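PDB 4PHR: putative glycosyltransferase (GalT1) from Streptococcus parasanguinis, which probably transfers sugars from nucleotide donors as a glycosyltransferase, with this N-terminal GT-D (DUF1792) domain binding UDP alongside a manganese ion. Local coordinates for residues H92-H97 with S116-R121; L76-V79 with R85-Q88. All blocks are in the same frame, centred on the assembly; numbering follows the deposited sequence.

How the interactions relate
Both contacts sit on the same side of the chain's centre, their own centres about 5 Å apart, within the GT-D domain. Interaction 2 comes first along the chain: it closes the loop that leaves strand 72-76 and leads to helix 88-100. Interaction 1 follows, setting that same helix against the loop after strand 115-116. The two strands are neighbours in the three-stranded parallel sheet, and Thr117 N probably bonds to Leu76 O at 2.9 Å just where the two strands end. Phe118 CD2 also packs 3.4 Å from Tyr86 OH, while Trp94 touches Pro77 and Val79. Residues 76-79 thus lie beside the loop that carries the UDP-binding residues Ser120 and Arg121.

Interaction 1: residues H92-H97 with S116-R121; sequences HFWERH and STFISR. With UDP (uridine-5'-diphosphate), chain B.
Beside the UDP site of the GT-D domain, Trp94 of helix 88-100 packs against Phe118, which lies in the short 3-10 turn leaving strand 115-116. With CG anti to the carbonyl carbon (chi1 -58°), the Phe118 ring reaches out toward the helix, where its far corner, CZ, meets the indole of Trp94 3.7 Å from NE1 and equally close to CE2. Trp94 CZ2 lies near the plane of the phenyl ring, 3.8 Å from Phe118 CE1. The planes are 57° apart, an oblique meeting that is neither a stack nor a T. On the side of the indole away from Phe118, Phe93 CD2 stands 3.6 Å above the ring plane, over its centre, so aromatic carbons flank Trp94 on both sides.

The backbone of the 3-10 turn is tied down at its start: Ser116 OG accepts the N-H of Phe118 at 3.0 Å, an ST turn, and Thr117 O receives Arg33 NH1. Two residues past Phe118 the same loop reaches the nucleotide. Ser120 OG donates to UDP O2B over 2.7 Å. Arg121, its chain bent at chi2 and chi3, lays the edge of its guanidinium beside the same phosphate, NH1 giving a bent bond (140°) of 3.1 Å to UDP O1B. Its other nitrogens are held by acids, NE by Glu232 and NH2 by Glu253, which should fix the rotation of the group. Arg33, His228 and Lys210 also bind UDP. The manganese ion is about 7 Å from the Trp94 side chain.

A loop leaving the C-terminal end of a parallel strand to grip phosphates is a familiar feature of nucleotide-binding alpha/beta folds, and here it serves the UDP site of the GT-D domain.

Interaction 2: residues L76-V79 with R85-Q88; sequences LPDV and RYNQ
Asp78 O takes the hydroxyl hydrogen of Tyr86: OH lies 2.7 Å from it and in the carbonyl plane, meeting the C=O at 146°. The side chain of Asp78 turns to Arg85. With its CG anti to the backbone N (chi1 -176°), the carboxylate faces the end of the Arg85 guanidinium, and a two-pronged salt bridge results, Arg85 NH1 to Asp78 OD2 at 2.8 Å and Arg85 NH2 to Asp78 OD1 at 3.0 Å. Both acceptors lie close to the guanidinium plane, yet the nitrogens come from above the carboxylate, the two planes being 71° apart. Asp78 is the centre of an inverse gamma turn, closed by a weak bond from Val79 N to Pro77 O, and this kink just after strand 72-76 presents its carbonyl and carboxylate together. On the other side of the contact the chain is about to enter helix 88-100, where Asn87 is the N-cap, its OD1 bonded to Ala90 N. Arg85 is steadied further by loop carbonyls: NE binds Asn82 O and NH2 also binds Ser81 O. Tyr86 OH sits 3.4 Å above the centre of the Arg85 guanidinium, while Val79 CG1 brushes the ring of Tyr86 obliquely at CE2, 4.4 Å away.

Interaction 1: residues H92-H97 with S116-R121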
ATOM      1  N   HIS A  92     -13.751  11.148 -10.307  1.00 12.12           N
ATOM      2  CA  HIS A  92     -14.977  11.341  -9.556  1.00 13.92           C
ATOM      3  C   HIS A  92     -14.862  10.736  -8.160  1.00 13.18           C
ATOM      4  O   HIS A  92     -15.219  11.382  -7.166  1.00 14.12           O
ATOM      5  CB  HIS A  92     -16.169  10.732 -10.298  1.00 14.27           C
ATOM      6  CG  HIS A  92     -17.453  10.786  -9.530  1.00 14.78           C
ATOM      7  ND1 HIS A  92     -18.078  11.971  -9.203  1.00 17.17           N
ATOM      8  CD2 HIS A  92     -18.228   9.799  -9.021  1.00 19.85           C
ATOM      9  CE1 HIS A  92     -19.189  11.711  -8.536  1.00 19.60           C
ATOM     10  NE2 HIS A  92     -19.303  10.400  -8.413  1.00 21.23           N
ATOM     11  N   PHE A  93     -14.378   9.498  -8.079  1.00 13.16           N
ATOM     12  CA  PHE A  93     -14.218   8.864  -6.779  1.00 12.40           C
ATOM     13  C   PHE A  93     -13.388   9.728  -5.826  1.00 12.83           C
ATOM     14  O   PHE A  93     -13.764   9.965  -4.667  1.00 12.21           O
ATOM     15  CB  PHE A  93     -13.556   7.488  -6.908  1.00 12.71           C
ATOM     16  CG  PHE A  93     -13.240   6.875  -5.583  1.00 13.19           C
ATOM     17  CD1 PHE A  93     -14.212   6.177  -4.881  1.00 17.10           C
ATOM     18  CD2 PHE A  93     -11.990   7.048  -5.005  1.00 13.55           C
ATOM     19  CE1 PHE A  93     -13.933   5.642  -3.637  1.00 18.46           C
ATOM     20  CE2 PHE A  93     -11.706   6.514  -3.761  1.00 14.86           C
ATOM     21  CZ  PHE A  93     -12.673   5.811  -3.077  1.00 16.33           C
ATOM     22  N   TRP A  94     -12.240  10.190  -6.309  1.00 11.49           N
ATOM     23  CA  TRP A  94     -11.298  10.889  -5.441  1.00 11.94           C
ATOM     24  C   TRP A  94     -11.768  12.281  -5.039  1.00 11.17           C
ATOM     25  O   TRP A  94     -11.575  12.700  -3.896  1.00 13.17           O
ATOM     26  CB  TRP A  94      -9.890  10.912  -6.048  1.00 12.16           C
ATOM     27  CG  TRP A  94      -9.221   9.580  -5.879  1.00 11.28           C
ATOM     28  CD1 TRP A  94      -8.877   8.695  -6.863  1.00 14.87           C
ATOM     29  CD2 TRP A  94      -8.830   8.975  -4.641  1.00 11.07           C
ATOM     30  NE1 TRP A  94      -8.296   7.581  -6.310  1.00 13.45           N
ATOM     31  CE2 TRP A  94      -8.250   7.730  -4.948  1.00 12.87           C
ATOM     32  CE3 TRP A  94      -8.915   9.369  -3.297  1.00 12.62           C
ATOM     33  CZ2 TRP A  94      -7.755   6.874  -3.965  1.00 13.85           C
ATOM     34  CZ3 TRP A  94      -8.423   8.522  -2.325  1.00 13.52           C
ATOM     35  CH2 TRP A  94      -7.848   7.291  -2.662  1.00 15.97           C
ATOM     36  N   GLU A  95     -12.394  13.005  -5.958  1.00 11.54           N
ATOM     37  CA  GLU A  95     -12.927  14.309  -5.586  1.00 12.58           C
ATOM     38  C   GLU A  95     -14.056  14.157  -4.565  1.00 11.45           C
ATOM     39  O   GLU A  95     -14.115  14.899  -3.586  1.00 12.61           O
ATOM     40  CB  GLU A  95     -13.401  15.087  -6.812  1.00 14.69           C
ATOM     41  CG  GLU A  95     -13.947  16.452  -6.426  1.00 16.92           C
ATOM     42  CD  GLU A  95     -14.269  17.351  -7.610  1.00 18.68           C
ATOM     43  OE1 GLU A  95     -13.360  17.649  -8.415  1.00 18.70           O
ATOM     44  OE2 GLU A  95     -15.429  17.784  -7.714  1.00 17.75           O
ATOM     45  N   ARG A  96     -14.941  13.176  -4.768  1.00 12.20           N
ATOM     46  CA  ARG A  96     -15.985  12.922  -3.769  1.00 13.57           C
ATOM     47  C   ARG A  96     -15.360  12.619  -2.415  1.00 12.82           C
ATOM     48  O   ARG A  96     -15.839  13.080  -1.374  1.00 14.13           O
ATOM     49  CB  ARG A  96     -16.893  11.758  -4.168  1.00 15.55           C
ATOM     50  CG  ARG A  96     -17.798  12.025  -5.356  1.00 18.64           C
ATOM     51  CD  ARG A  96     -18.954  12.907  -4.959  1.00 33.51           C
ATOM     52  NE  ARG A  96     -18.624  14.316  -5.087  1.00 31.67           N
ATOM     53  CZ  ARG A  96     -19.384  15.298  -4.615  1.00 27.31           C
ATOM     54  NH1 ARG A  96     -20.508  15.025  -3.967  1.00 35.57           N
ATOM     55  NH2 ARG A  96     -19.019  16.550  -4.789  1.00 22.48           N
ATOM     56  N   HIS A  97     -14.281  11.847  -2.443  1.00 10.69           N
ATOM     57  CA  HIS A  97     -13.601  11.437  -1.230  1.00 11.75           C
ATOM     58  C   HIS A  97     -13.027  12.619  -0.476  1.00 12.02           C
ATOM     59  O   HIS A  97     -13.297  12.792   0.717  1.00 12.62           O
ATOM     60  CB  HIS A  97     -12.484  10.442  -1.552  1.00 12.33           C
ATOM     61  CG  HIS A  97     -11.594  10.144  -0.383  1.00 13.61           C
ATOM     62  ND1 HIS A  97     -11.940   9.247   0.604  1.00 14.36           N
ATOM     63  CD2 HIS A  97     -10.385  10.643  -0.032  1.00 15.60           C
ATOM     64  CE1 HIS A  97     -10.976   9.196   1.508  1.00 14.27           C
ATOM     65  NE2 HIS A  97     -10.023  10.039   1.149  1.00 15.30           N
ATOM     66  N   SER A 116       3.570   9.534  -2.421  1.00 12.97           N
ATOM     67  CA  SER A 116       2.354   9.100  -3.096  1.00 12.27           C
ATOM     68  C   SER A 116       1.864   7.725  -2.663  1.00 10.68           C
ATOM     69  O   SER A 116       2.577   6.732  -2.778  1.00 12.01           O
ATOM     70  CB  SER A 116       2.574   9.059  -4.606  1.00 12.51           C
ATOM     71  OG  SER A 116       1.399   8.597  -5.258  1.00 12.74           O
ATOM     72  N   THR A 117       0.619   7.667  -2.210  1.00  9.99           N
ATOM     73  CA  THR A 117      -0.043   6.408  -1.896  1.00 10.12           C
ATOM     74  C   THR A 117      -0.130   5.525  -3.138  1.00  9.63           C
ATOM     75  O   THR A 117      -0.246   4.293  -3.036  1.00 10.14           O
ATOM     76  CB  THR A 117      -1.415   6.714  -1.289  1.00 10.22           C
ATOM     77  OG1 THR A 117      -1.184   7.249   0.009  1.00 11.72           O
ATOM     78  CG2 THR A 117      -2.341   5.489  -1.186  1.00 10.90           C
ATOM     79  N   PHE A 118      -0.050   6.142  -4.315  1.00  9.47           N
ATOM     80  CA  PHE A 118      -0.142   5.397  -5.568  1.00 10.31           C
ATOM     81  C   PHE A 118       1.166   4.726  -6.003  1.00 11.70           C
ATOM     82  O   PHE A 118       1.251   4.204  -7.113  1.00 12.94           O
ATOM     83  CB  PHE A 118      -0.723   6.266  -6.693  1.00 12.29           C
ATOM     84  CG  PHE A 118      -2.088   6.824  -6.391  1.00 11.40           C
ATOM     85  CD1 PHE A 118      -2.918   6.230  -5.449  1.00 11.45           C
ATOM     86  CD2 PHE A 118      -2.544   7.952  -7.062  1.00 12.45           C
ATOM     87  CE1 PHE A 118      -4.176   6.753  -5.178  1.00 13.39           C
ATOM     88  CE2 PHE A 118      -3.800   8.480  -6.801  1.00 12.81           C
ATOM     89  CZ  PHE A 118      -4.623   7.876  -5.866  1.00 14.42           C
ATOM     90  N   ILE A 119       2.188   4.703  -5.151  1.00 11.87           N
ATOM     91  CA  ILE A 119       3.339   3.859  -5.485  1.00 14.50           C
ATOM     92  C   ILE A 119       2.919   2.389  -5.617  1.00 12.93           C
ATOM     93  O   ILE A 119       3.593   1.609  -6.294  1.00 14.95           O
ATOM     94  CB  ILE A 119       4.548   3.996  -4.514  1.00 15.89           C
ATOM     95  CG1 ILE A 119       4.180   3.604  -3.088  1.00 17.03           C
ATOM     96  CG2 ILE A 119       5.148   5.395  -4.565  1.00 17.59           C
ATOM     97  CD1 ILE A 119       5.392   3.333  -2.219  1.00 20.94           C
ATOM     98  N   SER A 120       1.797   2.016  -4.997  1.00 12.49           N
ATOM     99  CA  SER A 120       1.281   0.650  -5.116  1.00 12.22           C
ATOM    100  C   SER A 120       0.293   0.527  -6.274  1.00 13.69           C
ATOM    101  O   SER A 120      -0.164  -0.569  -6.580  1.00 14.02           O
ATOM    102  CB  SER A 120       0.595   0.203  -3.821  1.00 12.92           C
ATOM    103  OG  SER A 120      -0.544   1.016  -3.574  1.00 13.47           O
ATOM    104  N   ARG A 121      -0.026   1.658  -6.912  1.00 13.56           N
ATOM    105  CA  ARG A 121      -1.116   1.730  -7.895  1.00 14.34           C
ATOM    106  C   ARG A 121      -0.657   2.438  -9.182  1.00 14.72           C
ATOM    107  O   ARG A 121      -1.162   3.504  -9.535  1.00 16.19           O
ATOM    108  CB  ARG A 121      -2.318   2.470  -7.288  1.00 13.93           C
ATOM    109  CG  ARG A 121      -2.736   2.025  -5.879  1.00 15.14           C
ATOM    110  CD  ARG A 121      -3.135   0.557  -5.823  1.00 14.74           C
ATOM    111  NE  ARG A 121      -4.139   0.250  -6.834  1.00 15.43           N
ATOM    112  CZ  ARG A 121      -5.373  -0.159  -6.574  1.00 15.54           C
ATOM    113  NH1 ARG A 121      -5.773  -0.345  -5.322  1.00 17.01           N
ATOM    114  NH2 ARG A 121      -6.198  -0.405  -7.583  1.00 17.60           N
TER
HETATM  115  N1  UDP B 301      -5.081  -7.391   3.351  1.00 10.07           N
HETATM  116  C2  UDP B 301      -4.935  -8.516   4.125  1.00 10.76           C
HETATM  117  N3  UDP B 301      -5.510  -8.567   5.372  1.00 10.41           N
HETATM  118  C4  UDP B 301      -6.226  -7.499   5.857  1.00 10.94           C
HETATM  119  C5  UDP B 301      -6.373  -6.352   5.077  1.00 10.90           C
HETATM  120  C6  UDP B 301      -5.907  -6.387   3.767  1.00 10.42           C
HETATM  121  O2  UDP B 301      -4.317  -9.492   3.701  1.00 12.09           O
HETATM  122  O4  UDP B 301      -6.699  -7.582   6.996  1.00 12.91           O
HETATM  123  C1' UDP B 301      -4.387  -7.330   2.055  1.00 10.22           C
HETATM  124  C2' UDP B 301      -5.170  -7.499   0.780  1.00 10.86           C
HETATM  125  O2' UDP B 301      -5.401  -8.867   0.515  1.00 13.09           O
HETATM  126  C3' UDP B 301      -4.219  -6.875  -0.217  1.00 10.92           C
HETATM  127  C4' UDP B 301      -3.576  -5.754   0.584  1.00 10.86           C
HETATM  128  O4' UDP B 301      -3.857  -6.024   1.960  1.00  9.51           O
HETATM  129  O3' UDP B 301      -3.218  -7.802  -0.575  1.00 12.99           O
HETATM  130  C5' UDP B 301      -4.112  -4.386   0.182  1.00  9.99           C
HETATM  131  O5' UDP B 301      -3.524  -3.403   1.025  1.00  9.73           O
HETATM  132  PA  UDP B 301      -3.894  -1.841   0.907  1.00  8.83           P
HETATM  133  O1A UDP B 301      -5.306  -1.638   1.286  1.00 12.18           O
HETATM  134  O2A UDP B 301      -2.884  -1.120   1.719  1.00 10.56           O
HETATM  135  O3A UDP B 301      -3.720  -1.589  -0.684  1.00  9.39           O
HETATM  136  PB  UDP B 301      -3.755  -0.246  -1.606  1.00  8.65           P
HETATM  137  O1B UDP B 301      -5.066  -0.286  -2.319  1.00 11.59           O
HETATM  138  O2B UDP B 301      -2.613  -0.436  -2.531  1.00 10.30           O
HETATM  139  O3B UDP B 301      -3.636   0.957  -0.723  1.00 10.49           O

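Interaction 2: residues L76-V79 with R85-Q88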
ATOM      1  N   LEU A  76       0.096  10.151   0.828  1.00 12.13           N
ATOM      2  CA  LEU A  76      -1.326  10.427   0.630  1.00 10.76           C
ATOM      3  C   LEU A  76      -1.706  10.150  -0.819  1.00 10.89           C
ATOM      4  O   LEU A  76      -0.840  10.081  -1.691  1.00 10.87           O
ATOM      5  CB  LEU A  76      -1.608  11.901   0.901  1.00 13.25           C
ATOM      6  CG  LEU A  76      -2.002  12.307   2.319  1.00 27.17           C
ATOM      7  CD1 LEU A  76      -1.329  11.494   3.383  1.00 35.29           C
ATOM      8  CD2 LEU A  76      -1.768  13.813   2.513  1.00 20.52           C
ATOM      9  N   PRO A  77      -3.007  10.004  -1.094  1.00 11.53           N
ATOM     10  CA  PRO A  77      -3.410   9.847  -2.492  1.00 11.19           C
ATOM     11  C   PRO A  77      -2.956  11.044  -3.332  1.00 11.15           C
ATOM     12  O   PRO A  77      -3.086  12.192  -2.911  1.00 11.62           O
ATOM     13  CB  PRO A  77      -4.944   9.771  -2.403  1.00 12.62           C
ATOM     14  CG  PRO A  77      -5.229   9.300  -0.979  1.00 13.70           C
ATOM     15  CD  PRO A  77      -4.159   9.993  -0.175  1.00 12.15           C
ATOM     16  N   ASP A  78      -2.437  10.778  -4.523  1.00 11.01           N
ATOM     17  CA  ASP A  78      -1.863  11.840  -5.343  1.00 13.01           C
ATOM     18  C   ASP A  78      -2.962  12.405  -6.233  1.00 11.97           C
ATOM     19  O   ASP A  78      -3.003  12.147  -7.433  1.00 13.81           O
ATOM     20  CB  ASP A  78      -0.683  11.288  -6.157  1.00 13.18           C
ATOM     21  CG  ASP A  78       0.033  12.352  -6.957  1.00 14.31           C
ATOM     22  OD1 ASP A  78      -0.312  13.545  -6.832  1.00 14.84           O
ATOM     23  OD2 ASP A  78       0.958  11.985  -7.714  1.00 15.41           O
ATOM     24  N   VAL A  79      -3.865  13.169  -5.626  1.00 11.29           N
ATOM     25  CA  VAL A  79      -5.103  13.572  -6.286  1.00 12.52           C
ATOM     26  C   VAL A  79      -5.419  15.048  -6.094  1.00 12.03           C
ATOM     27  O   VAL A  79      -6.471  15.530  -6.523  1.00 13.78           O
ATOM     28  CB  VAL A  79      -6.304  12.747  -5.772  1.00 13.93           C
ATOM     29  CG1 VAL A  79      -6.105  11.268  -6.059  1.00 13.97           C
ATOM     30  CG2 VAL A  79      -6.526  12.983  -4.289  1.00 13.38           C
ATOM     31  N   ARG A  85      -4.632  13.248 -14.815  1.00 16.93           N
ATOM     32  CA  ARG A  85      -3.881  12.020 -15.103  1.00 15.72           C
ATOM     33  C   ARG A  85      -4.750  10.771 -15.058  1.00 16.05           C
ATOM     34  O   ARG A  85      -4.378   9.728 -15.600  1.00 19.16           O
ATOM     35  CB  ARG A  85      -2.766  11.826 -14.074  1.00 16.95           C
ATOM     36  CG  ARG A  85      -1.575  12.735 -14.243  1.00 18.66           C
ATOM     37  CD  ARG A  85      -0.648  12.605 -13.048  1.00 22.42           C
ATOM     38  NE  ARG A  85      -1.205  13.253 -11.859  1.00 17.12           N
ATOM     39  CZ  ARG A  85      -0.684  13.167 -10.638  1.00 15.31           C
ATOM     40  NH1 ARG A  85       0.400  12.429 -10.427  1.00 17.70           N
ATOM     41  NH2 ARG A  85      -1.259  13.805  -9.624  1.00 14.99           N
ATOM     42  N   TYR A  86      -5.883  10.866 -14.378  1.00 15.85           N
ATOM     43  CA  TYR A  86      -6.659   9.679 -14.040  1.00 14.98           C
ATOM     44  C   TYR A  86      -7.945   9.584 -14.846  1.00 16.33           C
ATOM     45  O   TYR A  86      -8.478  10.592 -15.317  1.00 16.49           O
ATOM     46  CB  TYR A  86      -6.958   9.647 -12.537  1.00 14.80           C
ATOM     47  CG  TYR A  86      -5.727   9.842 -11.686  1.00 14.81           C
ATOM     48  CD1 TYR A  86      -4.734   8.870 -11.640  1.00 16.16           C
ATOM     49  CD2 TYR A  86      -5.550  11.000 -10.935  1.00 15.69           C
ATOM     50  CE1 TYR A  86      -3.599   9.045 -10.876  1.00 16.86           C
ATOM     51  CE2 TYR A  86      -4.409  11.183 -10.166  1.00 13.49           C
ATOM     52  CZ  TYR A  86      -3.441  10.200 -10.141  1.00 13.53           C
ATOM     53  OH  TYR A  86      -2.301  10.359  -9.383  1.00 14.78           O
ATOM     54  N   ASN A  87      -8.446   8.367 -15.003  1.00 15.44           N
ATOM     55  CA  ASN A  87      -9.680   8.179 -15.752  1.00 17.11           C
ATOM     56  C   ASN A  87     -10.895   8.753 -15.024  1.00 16.41           C
ATOM     57  O   ASN A  87     -10.852   9.066 -13.823  1.00 15.39           O
ATOM     58  CB  ASN A  87      -9.886   6.711 -16.148  1.00 21.89           C
ATOM     59  CG  ASN A  87     -10.026   5.793 -14.958  1.00 22.48           C
ATOM     60  OD1 ASN A  87     -10.623   6.153 -13.949  1.00 27.39           O
ATOM     61  ND2 ASN A  87      -9.480   4.586 -15.076  1.00 26.82           N
ATOM     62  N   GLN A  88     -11.978   8.907 -15.771  1.00 17.91           N
ATOM     63  CA  GLN A  88     -13.151   9.596 -15.267  1.00 17.76           C
ATOM     64  C   GLN A  88     -13.688   9.019 -13.959  1.00 18.27           C
ATOM     65  O   GLN A  88     -14.002   9.769 -13.033  1.00 18.27           O
ATOM     66  CB  GLN A  88     -14.240   9.607 -16.338  1.00 22.97           C
ATOM     67  CG  GLN A  88     -15.511  10.297 -15.918  1.00 24.99           C
ATOM     68  CD  GLN A  88     -16.504  10.386 -17.056  1.00 24.77           C
ATOM     69  OE1 GLN A  88     -16.140  10.733 -18.179  1.00 30.43           O
ATOM     70  NE2 GLN A  88     -17.763  10.066 -16.774  1.00 28.04           N
TER